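Local coordinates for uncharacterized protein (Parabacteroides merdae, PDB 4R7F) that is of unknown function but has three immunoglobulin-like beta-sandwich domains and a region related to the first domain of type 9 secretion plug proteins, at residues S159-F165 against L216-A220. Numbering follows the deposited sequence.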
loop_
_atom_site.group_PDB
_atom_site.type_symbol
_atom_site.label_atom_id
_atom_site.label_comp_id
_atom_site.label_asym_id
_atom_site.label_seq_id
_atom_site.Cartn_x
_atom_site.Cartn_y
_atom_site.Cartn_z
ATOM N N SER A 159 -17.945 0.330 -13.432
ATOM C CA SER A 159 -17.914 1.551 -12.660
ATOM C C SER A 159 -17.992 1.384 -11.148
ATOM O O SER A 159 -18.174 2.362 -10.449
ATOM C CB SER A 159 -19.078 2.418 -13.127
ATOM O OG SER A 159 -20.229 1.621 -13.105
ATOM N N HIS A 160 -17.838 0.180 -10.614
ATOM C CA HIS A 160 -17.990 0.025 -9.168
ATOM C C HIS A 160 -16.855 -0.745 -8.538
ATOM O O HIS A 160 -16.050 -1.385 -9.226
ATOM C CB HIS A 160 -19.292 -0.694 -8.843
ATOM C CG HIS A 160 -20.512 0.068 -9.221
ATOM N ND1 HIS A 160 -21.059 0.019 -10.483
ATOM C CD2 HIS A 160 -21.305 0.888 -8.495
ATOM C CE1 HIS A 160 -22.137 0.782 -10.516
ATOM N NE2 HIS A 160 -22.318 1.304 -9.314
ATOM N N GLN A 161 -16.808 -0.640 -7.215
ATOM C CA GLN A 161 -15.927 -1.404 -6.375
ATOM C C GLN A 161 -16.763 -2.043 -5.279
ATOM O O GLN A 161 -17.670 -1.423 -4.748
ATOM C CB GLN A 161 -14.829 -0.509 -5.786
ATOM C CG GLN A 161 -13.642 -0.442 -6.718
ATOM C CD GLN A 161 -12.661 0.665 -6.437
ATOM O OE1 GLN A 161 -12.576 1.242 -5.336
ATOM N NE2 GLN A 161 -11.889 0.960 -7.442
ATOM N N GLN A 162 -16.449 -3.274 -4.909
ATOM C CA GLN A 162 -17.159 -3.924 -3.830
ATOM C C GLN A 162 -16.191 -4.362 -2.751
ATOM O O GLN A 162 -15.171 -4.984 -3.027
ATOM C CB GLN A 162 -17.915 -5.122 -4.382
ATOM C CG GLN A 162 -18.576 -6.020 -3.343
ATOM C CD GLN A 162 -19.753 -6.829 -3.937
ATOM O OE1 GLN A 162 -19.876 -6.977 -5.149
ATOM N NE2 GLN A 162 -20.643 -7.298 -3.075
ATOM N N VAL A 163 -16.551 -4.045 -1.517
ATOM C CA VAL A 163 -15.812 -4.458 -0.324
ATOM C C VAL A 163 -16.394 -5.723 0.279
ATOM O O VAL A 163 -17.608 -5.873 0.405
ATOM C CB VAL A 163 -15.938 -3.394 0.765
ATOM C CG1 VAL A 163 -15.177 -3.813 2.004
ATOM C CG2 VAL A 163 -15.434 -2.054 0.241
ATOM N N SER A 164 -15.506 -6.609 0.684
ATOM C CA SER A 164 -15.873 -7.928 1.185
ATOM C C SER A 164 -15.032 -8.050 2.433
ATOM O O SER A 164 -13.848 -7.693 2.408
ATOM C CB SER A 164 -15.490 -9.034 0.180
ATOM O OG SER A 164 -16.080 -8.895 -1.122
ATOM N N PHE A 165 -15.621 -8.500 3.536
ATOM C CA PHE A 165 -14.808 -8.736 4.731
ATOM C C PHE A 165 -15.347 -9.779 5.683
ATOM O O PHE A 165 -16.525 -10.074 5.665
ATOM C CB PHE A 165 -14.492 -7.426 5.475
ATOM C CG PHE A 165 -15.655 -6.836 6.228
ATOM C CD1 PHE A 165 -16.548 -5.980 5.599
ATOM C CD2 PHE A 165 -15.833 -7.107 7.566
ATOM C CE1 PHE A 165 -17.608 -5.417 6.307
ATOM C CE2 PHE A 165 -16.908 -6.582 8.268
ATOM C CZ PHE A 165 -17.781 -5.722 7.639
ATOM N N LEU A 216 -22.432 -2.942 0.137
ATOM C CA LEU A 216 -21.002 -2.756 0.192
ATOM C C LEU A 216 -20.404 -2.517 -1.177
ATOM O O LEU A 216 -19.184 -2.589 -1.346
ATOM C CB LEU A 216 -20.322 -3.911 0.911
ATOM C CG LEU A 216 -20.469 -3.847 2.419
ATOM C CD1 LEU A 216 -19.859 -5.070 3.048
ATOM C CD2 LEU A 216 -19.845 -2.591 2.989
ATOM N N ILE A 217 -21.264 -2.172 -2.130
ATOM C CA ILE A 217 -20.850 -1.811 -3.464
ATOM C C ILE A 217 -20.891 -0.291 -3.593
ATOM O O ILE A 217 -21.922 0.337 -3.437
ATOM C CB ILE A 217 -21.745 -2.447 -4.533
ATOM C CG1 ILE A 217 -21.690 -3.968 -4.417
ATOM C CG2 ILE A 217 -21.252 -2.043 -5.909
ATOM C CD1 ILE A 217 -22.525 -4.703 -5.450
ATOM N N PHE A 218 -19.742 0.288 -3.880
ATOM C CA PHE A 218 -19.560 1.727 -3.913
ATOM C C PHE A 218 -19.294 2.135 -5.327
ATOM O O PHE A 218 -18.688 1.365 -6.069
ATOM C CB PHE A 218 -18.317 2.076 -3.142
ATOM C CG PHE A 218 -18.478 1.993 -1.678
ATOM C CD1 PHE A 218 -18.276 0.796 -1.016
ATOM C CD2 PHE A 218 -18.750 3.125 -0.948
ATOM C CE1 PHE A 218 -18.393 0.711 0.363
ATOM C CE2 PHE A 218 -18.901 3.057 0.431
ATOM C CZ PHE A 218 -18.721 1.839 1.086
ATOM N N PRO A 219 -19.671 3.359 -5.705
ATOM C CA PRO A 219 -19.143 3.801 -7.021
ATOM C C PRO A 219 -17.635 4.006 -6.949
ATOM O O PRO A 219 -17.109 4.437 -5.913
ATOM C CB PRO A 219 -19.869 5.118 -7.274
ATOM C CG PRO A 219 -20.339 5.551 -5.916
ATOM C CD PRO A 219 -20.633 4.310 -5.144
ATOM N N ALA A 220 -16.944 3.676 -8.033
ATOM C CA ALA A 220 -15.499 3.580 -7.997
ATOM C C ALA A 220 -14.799 4.914 -8.023
ATOM O O ALA A 220 -13.649 5.037 -7.556
ATOM C CB ALA A 220 -14.990 2.681 -9.108
#
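The extended side chain of Q162 lies obliquely across I217, its flat carboxamide meeting the isoleucine's CG1-CD1 branch; Q162 CD lies 3.5 Å from I217 CG1. Q162 CG lies anti to the backbone N (chi1 173°), which carries the chain over this neighbour, while the amide oxygen OE1 reaches back to the backbone N of D153. Glutamine suits the place because its methylenes pack on an aliphatic partner and its polar end still finds a bond; an alanine here would probably uncover the I217 branch and leave the D153 amide without this acceptor. On the same face, the CG2 branch of I217 meets H160 CB at 3.8 Å, and the imidazole, held through ND1 by D155, crosses it at about a right angle.

The opposite face carries Q161 and F218. V163 leans toward the neighbouring strand; compact and beta-branched, as strands commonly accept, it sets CG2 4.1 Å from F218 CE1, and Y374 covers both. Further along, L216 CD1 meets F165 CE1 at 4.0 Å, the side chains crossing at about a right angle. Q161 turns its amide to Y374, N372 and the carbonyls of T370 and Y368, which tie this face to the segment supplying magnesium ligand Q371.

Between these two faces, Q161 and F218 exchange two nearly straight backbone hydrogen bonds. P219 pairs with H160 in a non-hydrogen-bonded position, where lacking an N-H costs no bond between these strands. Such antiparallel pairing of central strands, 160-168 beside 207-219, is consistent with one sheet of an immunoglobulin-like beta-sandwich.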